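Local coordinates for RctB replication initiator protein (Vibrio cholerae, PDB 5UBE), which probably initiates replication of the second chromosome of this bacterium by binding DNA, here represented by its N-terminal helix-turn-helix domain, at residues V45-L48 and N49-L53; Q83-R86 and A87-V91; R113-P117 and N118-S122. All blocks are in the same frame, centred on the assembly; numbering follows the deposited sequence.

Interaction 1. Residues V45-L48 and N49-L53; sequences VELL and NLISL
Val45 O takes the backbone N-H of Asn49 in a short, almost straight bond: 2.7 Å from Val45 O to Asn49 N, with an N-H...O angle of 174°. It belongs to the run of i to i+4 bonds that builds the middle of the alpha-helix 42-55, the helix ahead of 65-71 and 78-91, which by their order probably form the helix-turn-helix, in a domain whose order of helices and strands is consistent with a winged helix. Leu50, Ile51 and Ser52 repeat the bond to Glu46, Leu47 and Leu48; the one from Leu50 N to Glu46 O, 3.0 Å, is the most bent of the four.

On the more exposed flank, Val45 and Asn49 run side by side and point the same way. Val45 puts CG1 opposite its backbone N (chi1 176°), which brings that methyl alongside the amide, 3.6 Å from Asn49 ND2. Asn49 CG also sits 3.5 Å from Val45 O, so the carboxamide packs beside the carbonyl that its own backbone N-H engages.

Leu47, Leu48 and Ile51 make the buried side, against Leu68 of helix 65-71 and Phe94 of strand 94-100, with Ile31 and Tyr34 of helix 26-34 beside Leu48. Here Ile51 reaches back along the helix. With CG1 next to its backbone N, its CD1 is sent toward the preceding turn and meets Leu47 CG at 3.8 Å, the two side chains crossing at a slant. Leu48 CD2 comes to the same methyl from farther off, 4.5 Å from Ile51 CD1. The end of the isoleucine also lies against the backbone: Ile51 CD1 is 3.5 Å from Leu47 O.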
loop_
_atom_site.group_PDB
_atom_site.type_symbol
_atom_site.label_atom_id
_atom_site.label_comp_id
_atom_site.label_asym_id
_atom_site.label_seq_id
_atom_site.Cartn_x
_atom_site.Cartn_y
_atom_site.Cartn_z
ATOM N N VAL A 45 -10.164 2.295 -5.257
ATOM C CA VAL A 45 -10.794 1.684 -4.087
ATOM C C VAL A 45 -10.535 0.184 -4.058
ATOM O O VAL A 45 -10.290 -0.393 -2.994
ATOM C CB VAL A 45 -12.300 2.006 -4.049
ATOM C CG1 VAL A 45 -12.970 1.293 -2.882
ATOM C CG2 VAL A 45 -12.505 3.511 -3.920
ATOM N N GLU A 46 -10.566 -0.468 -5.223
ATOM C CA GLU A 46 -10.257 -1.896 -5.289
ATOM C C GLU A 46 -8.905 -2.205 -4.659
ATOM O O GLU A 46 -8.790 -3.094 -3.807
ATOM C CB GLU A 46 -10.264 -2.369 -6.744
ATOM C CG GLU A 46 -11.627 -2.561 -7.381
ATOM C CD GLU A 46 -11.505 -2.967 -8.848
ATOM O OE1 GLU A 46 -10.367 -2.938 -9.381
ATOM O OE2 GLU A 46 -12.539 -3.314 -9.462
ATOM N N LEU A 47 -7.857 -1.507 -5.105
ATOM C CA LEU A 47 -6.549 -1.659 -4.480
ATOM C C LEU A 47 -6.625 -1.414 -2.972
ATOM O O LEU A 47 -6.098 -2.204 -2.184
ATOM C CB LEU A 47 -5.542 -0.705 -5.126
ATOM C CG LEU A 47 -4.166 -0.725 -4.458
ATOM C CD1 LEU A 47 -3.497 -2.053 -4.730
ATOM C CD2 LEU A 47 -3.283 0.433 -4.902
ATOM N N LEU A 48 -7.286 -0.321 -2.548
ATOM C CA LEU A 48 -7.337 0.011 -1.122
ATOM C C LEU A 48 -8.018 -1.091 -0.315
ATOM O O LEU A 48 -7.513 -1.509 0.733
ATOM C CB LEU A 48 -8.042 1.354 -0.897
ATOM C CG LEU A 48 -7.462 2.516 -1.699
ATOM C CD1 LEU A 48 -8.081 3.813 -1.250
ATOM C CD2 LEU A 48 -5.938 2.565 -1.595
ATOM N N ASN A 49 -9.165 -1.581 -0.796
ATOM C CA ASN A 49 -9.847 -2.669 -0.102
ATOM C C ASN A 49 -8.957 -3.902 0.002
ATOM O O ASN A 49 -8.978 -4.611 1.015
ATOM C CB ASN A 49 -11.150 -3.014 -0.826
ATOM C CG ASN A 49 -12.244 -2.000 -0.571
ATOM O OD1 ASN A 49 -12.155 -1.211 0.365
ATOM N ND2 ASN A 49 -13.289 -2.023 -1.395
ATOM N N LEU A 50 -8.170 -4.175 -1.041
ATOM C CA LEU A 50 -7.298 -5.346 -1.034
ATOM C C LEU A 50 -6.233 -5.231 0.048
ATOM O O LEU A 50 -6.023 -6.169 0.829
ATOM C CB LEU A 50 -6.644 -5.510 -2.399
ATOM C CG LEU A 50 -6.029 -6.861 -2.746
ATOM C CD1 LEU A 50 -7.106 -7.938 -2.821
ATOM C CD2 LEU A 50 -5.290 -6.733 -4.074
ATOM N N ILE A 51 -5.530 -4.094 0.081
ATOM C CA ILE A 51 -4.552 -3.831 1.136
ATOM C C ILE A 51 -5.184 -4.016 2.511
ATOM O O ILE A 51 -4.642 -4.704 3.380
ATOM C CB ILE A 51 -3.980 -2.410 0.987
ATOM C CG1 ILE A 51 -3.196 -2.267 -0.331
ATOM C CG2 ILE A 51 -3.144 -2.041 2.239
ATOM C CD1 ILE A 51 -3.128 -0.844 -0.844
ATOM N N SER A 52 -6.327 -3.369 2.736
ATOM C CA SER A 52 -7.011 -3.487 4.023
ATOM C C SER A 52 -7.293 -4.946 4.366
ATOM O O SER A 52 -6.906 -5.436 5.433
ATOM C CB SER A 52 -8.304 -2.670 3.986
ATOM O OG SER A 52 -8.977 -2.742 5.221
ATOM N N LEU A 53 -7.937 -5.672 3.454
ATOM C CA LEU A 53 -8.319 -7.049 3.755
ATOM C C LEU A 53 -7.097 -7.939 3.957
ATOM O O LEU A 53 -7.067 -8.771 4.872
ATOM C CB LEU A 53 -9.221 -7.579 2.642
ATOM C CG LEU A 53 -9.886 -8.947 2.798
ATOM C CD1 LEU A 53 -11.241 -8.949 2.102
ATOM C CD2 LEU A 53 -9.013 -10.053 2.228
#

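Interaction 2. Residues Q83-R86 and A87-V91; sequences QRLR and AAVAV
Val89 packs back against the turn before it, and can be followed outward from its CB, which rests 3.6 Å from Leu85 O and almost as near Arg86 O. At CB the chain forks. CG1 stands opposite the backbone N (chi1 170°), while CG2 is left beside that N and so faces the previous turn, 3.3 Å from Leu85 O. The same methyl also meets the side chain one turn back, Leu85 CD1 lying 4.2 Å from Val89 CG2. Leu85 O is also the acceptor of the backbone bond from Val89 N, 3.0 Å, and beyond the segments Val89 touches Gln96 of the neighbouring strand.

All of this lies on the last turns of helix 78-91, probably the second, recognition helix of the helix-turn-helix, judging by its place in the chain. Ala87 and Ala88 touch Ile44 of helix 42-55, and Ala88 also meets Phe94; Ala88 CB sits 3.5 Å from Arg84 O. Arg86 goes the other way, to the exposed side. Its CB is near Ala87 N, its chain bends at chi3 (-51°), and one face of the guanidinium is laid over Gln83 CA, 3.3 Å above the plane and toward the rim of the group.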
loop_
_atom_site.group_PDB
_atom_site.type_symbol
_atom_site.label_atom_id
_atom_site.label_comp_id
_atom_site.label_asym_id
_atom_site.label_seq_id
_atom_site.Cartn_x
_atom_site.Cartn_y
_atom_site.Cartn_z
ATOM N N GLN A 83 -0.267 0.534 -11.486
ATOM C CA GLN A 83 -1.111 1.544 -12.123
ATOM C C GLN A 83 -2.037 2.204 -11.107
ATOM O O GLN A 83 -2.071 3.435 -10.984
ATOM C CB GLN A 83 -1.929 0.909 -13.253
ATOM C CG GLN A 83 -2.905 1.876 -13.953
ATOM C CD GLN A 83 -3.935 1.140 -14.812
ATOM O OE1 GLN A 83 -3.625 0.133 -15.450
ATOM N NE2 GLN A 83 -5.165 1.629 -14.807
ATOM N N ARG A 84 -2.807 1.392 -10.373
ATOM C CA ARG A 84 -3.663 1.940 -9.323
ATOM C C ARG A 84 -2.842 2.691 -8.283
ATOM O O ARG A 84 -3.252 3.758 -7.811
ATOM C CB ARG A 84 -4.475 0.821 -8.676
ATOM C CG ARG A 84 -5.548 0.241 -9.581
ATOM C CD ARG A 84 -5.779 -1.222 -9.240
ATOM N NE ARG A 84 -6.975 -1.787 -9.867
ATOM C CZ ARG A 84 -7.004 -2.309 -11.093
ATOM N NH1 ARG A 84 -5.903 -2.332 -11.847
ATOM N NH2 ARG A 84 -8.138 -2.804 -11.577
ATOM N N LEU A 85 -1.646 2.193 -7.968
ATOM C CA LEU A 85 -0.836 2.866 -6.958
ATOM C C LEU A 85 -0.385 4.237 -7.436
ATOM O O LEU A 85 -0.437 5.200 -6.665
ATOM C CB LEU A 85 0.365 2.012 -6.550
ATOM C CG LEU A 85 1.301 2.666 -5.515
ATOM C CD1 LEU A 85 0.642 2.887 -4.148
ATOM C CD2 LEU A 85 2.579 1.872 -5.354
ATOM N N ARG A 86 0.033 4.365 -8.706
ATOM C CA ARG A 86 0.420 5.684 -9.197
ATOM C C ARG A 86 -0.752 6.660 -9.140
ATOM O O ARG A 86 -0.579 7.833 -8.795
ATOM C CB ARG A 86 0.955 5.605 -10.626
ATOM C CG ARG A 86 2.313 4.946 -10.788
ATOM C CD ARG A 86 2.835 5.143 -12.230
ATOM N NE ARG A 86 1.849 4.748 -13.242
ATOM C CZ ARG A 86 1.684 3.502 -13.673
ATOM N NH1 ARG A 86 2.435 2.513 -13.179
ATOM N NH2 ARG A 86 0.758 3.231 -14.578
ATOM N N ALA A 87 -1.953 6.193 -9.488
ATOM C CA ALA A 87 -3.115 7.074 -9.460
ATOM C C ALA A 87 -3.446 7.496 -8.035
ATOM O O ALA A 87 -3.770 8.660 -7.786
ATOM C CB ALA A 87 -4.314 6.379 -10.115
ATOM N N ALA A 88 -3.352 6.559 -7.087
ATOM C CA ALA A 88 -3.683 6.850 -5.696
ATOM C C ALA A 88 -2.698 7.836 -5.085
ATOM O O ALA A 88 -3.085 8.697 -4.285
ATOM C CB ALA A 88 -3.714 5.544 -4.895
ATOM N N VAL A 89 -1.421 7.724 -5.449
ATOM C CA VAL A 89 -0.434 8.715 -5.031
ATOM C C VAL A 89 -0.770 10.087 -5.608
ATOM O O VAL A 89 -0.722 11.106 -4.904
ATOM C CB VAL A 89 0.975 8.249 -5.441
ATOM C CG1 VAL A 89 1.987 9.364 -5.248
ATOM C CG2 VAL A 89 1.359 7.026 -4.634
ATOM N N ALA A 90 -1.144 10.137 -6.888
ATOM C CA ALA A 90 -1.443 11.422 -7.515
ATOM C C ALA A 90 -2.604 12.134 -6.834
ATOM O O ALA A 90 -2.657 13.368 -6.834
ATOM C CB ALA A 90 -1.741 11.223 -9.007
ATOM N N VAL A 91 -3.540 11.388 -6.251
ATOM C CA VAL A 91 -4.638 12.029 -5.539
ATOM C C VAL A 91 -4.198 12.486 -4.141
ATOM O O VAL A 91 -4.756 13.441 -3.588
ATOM C CB VAL A 91 -5.844 11.073 -5.483
ATOM C CG1 VAL A 91 -6.747 11.373 -4.264
ATOM C CG2 VAL A 91 -6.650 11.168 -6.756
#

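Interaction 3. Residues R113-P117 and N118-S122; sequences RFINP and NQLIS
Ile115 and Asn116 are extended, both with psi 132°, and Pro117 then turns the backbone into the short helix 117-120, from which Leu120 points back toward them. This is a helix start with Asn116 as N-cap, leading directly out of strand 108-114, the last strand along the chain.

Asn116 holds its side chain opposite its backbone N (chi1 -166°), which brings OD1 round to the first turn. There it accepts from Asn118 N at 2.9 Å, closing an Asx turn; the donor is tilted out of the amide plane. The Asn118 carboxamide lies across that of Asn116, their planes 30° apart. Meanwhile the main-chain oxygen of Asn116 begins the helical bonding: Leu120 N reaches Asn116 O at 2.9 Å, and Gln119 N adds a weak, strongly bent bond to Asn116 O at 2.8 Å. Pro117, whose ring packs on Trp30 and Phe37, has no N-H to satisfy at this first position.

Ile115, just before the cap, meets Leu120 across it in a hydrophobic staple. Their methyls press together tightly, Ile115 CG2 being 3.3 Å from Leu120 CD2, and Gln119 CB flanks Ile115 CG2 at 4.0 Å. Leu93 and Phe37 also touch Leu120, while Tyr34 OH is hydrogen-bonded to Ile115 O. At the far end, Ile121 N binds Pro117 O, and Gln119 O receives two donors from Ser122: its backbone N and its hydroxyl, with OG only 2.6 Å from Gln119 O.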
loop_
_atom_site.group_PDB
_atom_site.type_symbol
_atom_site.label_atom_id
_atom_site.label_comp_id
_atom_site.label_asym_id
_atom_site.label_seq_id
_atom_site.Cartn_x
_atom_site.Cartn_y
_atom_site.Cartn_z
ATOM N N ARG A 113 2.162 4.762 3.258
ATOM C CA ARG A 113 1.406 4.953 4.488
ATOM C C ARG A 113 0.145 5.730 4.158
ATOM O O ARG A 113 0.209 6.764 3.493
ATOM C CB ARG A 113 2.247 5.701 5.529
ATOM C CG ARG A 113 1.448 6.433 6.604
ATOM C CD ARG A 113 2.405 7.153 7.531
ATOM N NE ARG A 113 3.503 6.268 7.913
ATOM C CZ ARG A 113 4.634 6.666 8.483
ATOM N NH1 ARG A 113 4.839 7.951 8.747
ATOM N NH2 ARG A 113 5.567 5.774 8.789
ATOM N N PHE A 114 -1.001 5.207 4.580
ATOM C CA PHE A 114 -2.249 5.915 4.362
ATOM C C PHE A 114 -2.179 7.279 5.029
ATOM O O PHE A 114 -1.558 7.440 6.082
ATOM C CB PHE A 114 -3.422 5.102 4.911
ATOM C CG PHE A 114 -3.825 3.931 4.020
ATOM C CD1 PHE A 114 -4.609 4.142 2.885
ATOM C CD2 PHE A 114 -3.424 2.633 4.320
ATOM C CE1 PHE A 114 -4.990 3.080 2.081
ATOM C CE2 PHE A 114 -3.795 1.552 3.501
ATOM C CZ PHE A 114 -4.580 1.782 2.381
ATOM N N ILE A 115 -2.777 8.274 4.380
ATOM C CA ILE A 115 -2.805 9.643 4.877
ATOM C C ILE A 115 -4.216 9.935 5.363
ATOM O O ILE A 115 -5.197 9.623 4.678
ATOM C CB ILE A 115 -2.367 10.652 3.792
ATOM C CG1 ILE A 115 -1.021 10.244 3.190
ATOM C CG2 ILE A 115 -2.239 12.048 4.389
ATOM C CD1 ILE A 115 -0.443 11.251 2.225
ATOM N N ASN A 116 -4.314 10.504 6.554
ATOM C CA ASN A 116 -5.605 10.824 7.144
ATOM C C ASN A 116 -6.384 11.753 6.221
ATOM O O ASN A 116 -5.828 12.752 5.744
ATOM C CB ASN A 116 -5.385 11.477 8.513
ATOM C CG ASN A 116 -6.648 11.538 9.344
ATOM O OD1 ASN A 116 -7.696 11.987 8.874
ATOM N ND2 ASN A 116 -6.558 11.083 10.587
ATOM N N PRO A 117 -7.655 11.471 5.933
ATOM C CA PRO A 117 -8.436 12.400 5.104
ATOM C C PRO A 117 -8.478 13.821 5.657
ATOM O O PRO A 117 -8.509 14.776 4.871
ATOM C CB PRO A 117 -9.832 11.763 5.079
ATOM C CG PRO A 117 -9.587 10.296 5.371
ATOM C CD PRO A 117 -8.440 10.296 6.350
ATOM N N ASN A 118 -8.472 13.992 6.984
ATOM C CA ASN A 118 -8.411 15.342 7.544
ATOM C C ASN A 118 -7.143 16.062 7.111
ATOM O O ASN A 118 -7.157 17.283 6.912
ATOM C CB ASN A 118 -8.484 15.297 9.069
ATOM C CG ASN A 118 -9.755 14.651 9.571
ATOM O OD1 ASN A 118 -10.818 14.793 8.965
ATOM N ND2 ASN A 118 -9.654 13.937 10.690
ATOM N N GLN A 119 -6.043 15.320 6.959
ATOM C CA GLN A 119 -4.809 15.885 6.426
ATOM C C GLN A 119 -4.902 16.138 4.925
ATOM O O GLN A 119 -4.393 17.152 4.432
ATOM C CB GLN A 119 -3.641 14.944 6.729
ATOM C CG GLN A 119 -2.279 15.506 6.383
ATOM C CD GLN A 119 -1.782 16.509 7.410
ATOM O OE1 GLN A 119 -2.462 16.798 8.402
ATOM N NE2 GLN A 119 -0.588 17.046 7.179
ATOM N N LEU A 120 -5.528 15.217 4.183
ATOM C CA LEU A 120 -5.642 15.364 2.730
ATOM C C LEU A 120 -6.242 16.706 2.354
ATOM O O LEU A 120 -5.762 17.385 1.436
ATOM C CB LEU A 120 -6.515 14.258 2.145
ATOM C CG LEU A 120 -6.042 12.825 2.279
ATOM C CD1 LEU A 120 -6.685 11.986 1.190
ATOM C CD2 LEU A 120 -4.567 12.855 2.130
ATOM N N ILE A 121 -7.327 17.081 3.032
ATOM C CA ILE A 121 -8.072 18.264 2.633
ATOM C C ILE A 121 -7.357 19.552 2.994
ATOM O O ILE A 121 -7.798 20.620 2.568
ATOM C CB ILE A 121 -9.485 18.248 3.249
ATOM C CG1 ILE A 121 -9.416 18.187 4.768
ATOM C CG2 ILE A 121 -10.252 17.072 2.744
ATOM C CD1 ILE A 121 -10.786 18.093 5.415
ATOM N N SER A 122 -6.270 19.478 3.762
ATOM C CA SER A 122 -5.506 20.665 4.138
ATOM C C SER A 122 -4.456 21.027 3.086
ATOM O O SER A 122 -4.341 20.375 2.046
ATOM C CB SER A 122 -4.830 20.460 5.490
ATOM O OG SER A 122 -3.807 19.479 5.421
#

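From the N terminus, the chain meets interaction 1 on helix 42-55, then interaction 2 at the end of helix 78-91, then interaction 3 where strand 108-114 runs into helix 117-120. Each closes within its own few residues, so the three stand in series, with no nesting or crossing. Interactions 1 and 2 touch directly: Glu46 OE1 and Arg84 NH2 form a salt bridge of 3.1 Å, and Leu47 CD2 packs on Arg84 CB and against the backbone N of Leu85, tying helix 42-55 to helix 78-91. Phe114 joins 113-122 to interaction 1, its CE1 and CE2 touching Leu48 and Ile51. Interactions 2 and 3 do not touch, with nearest atoms about 5 Å apart.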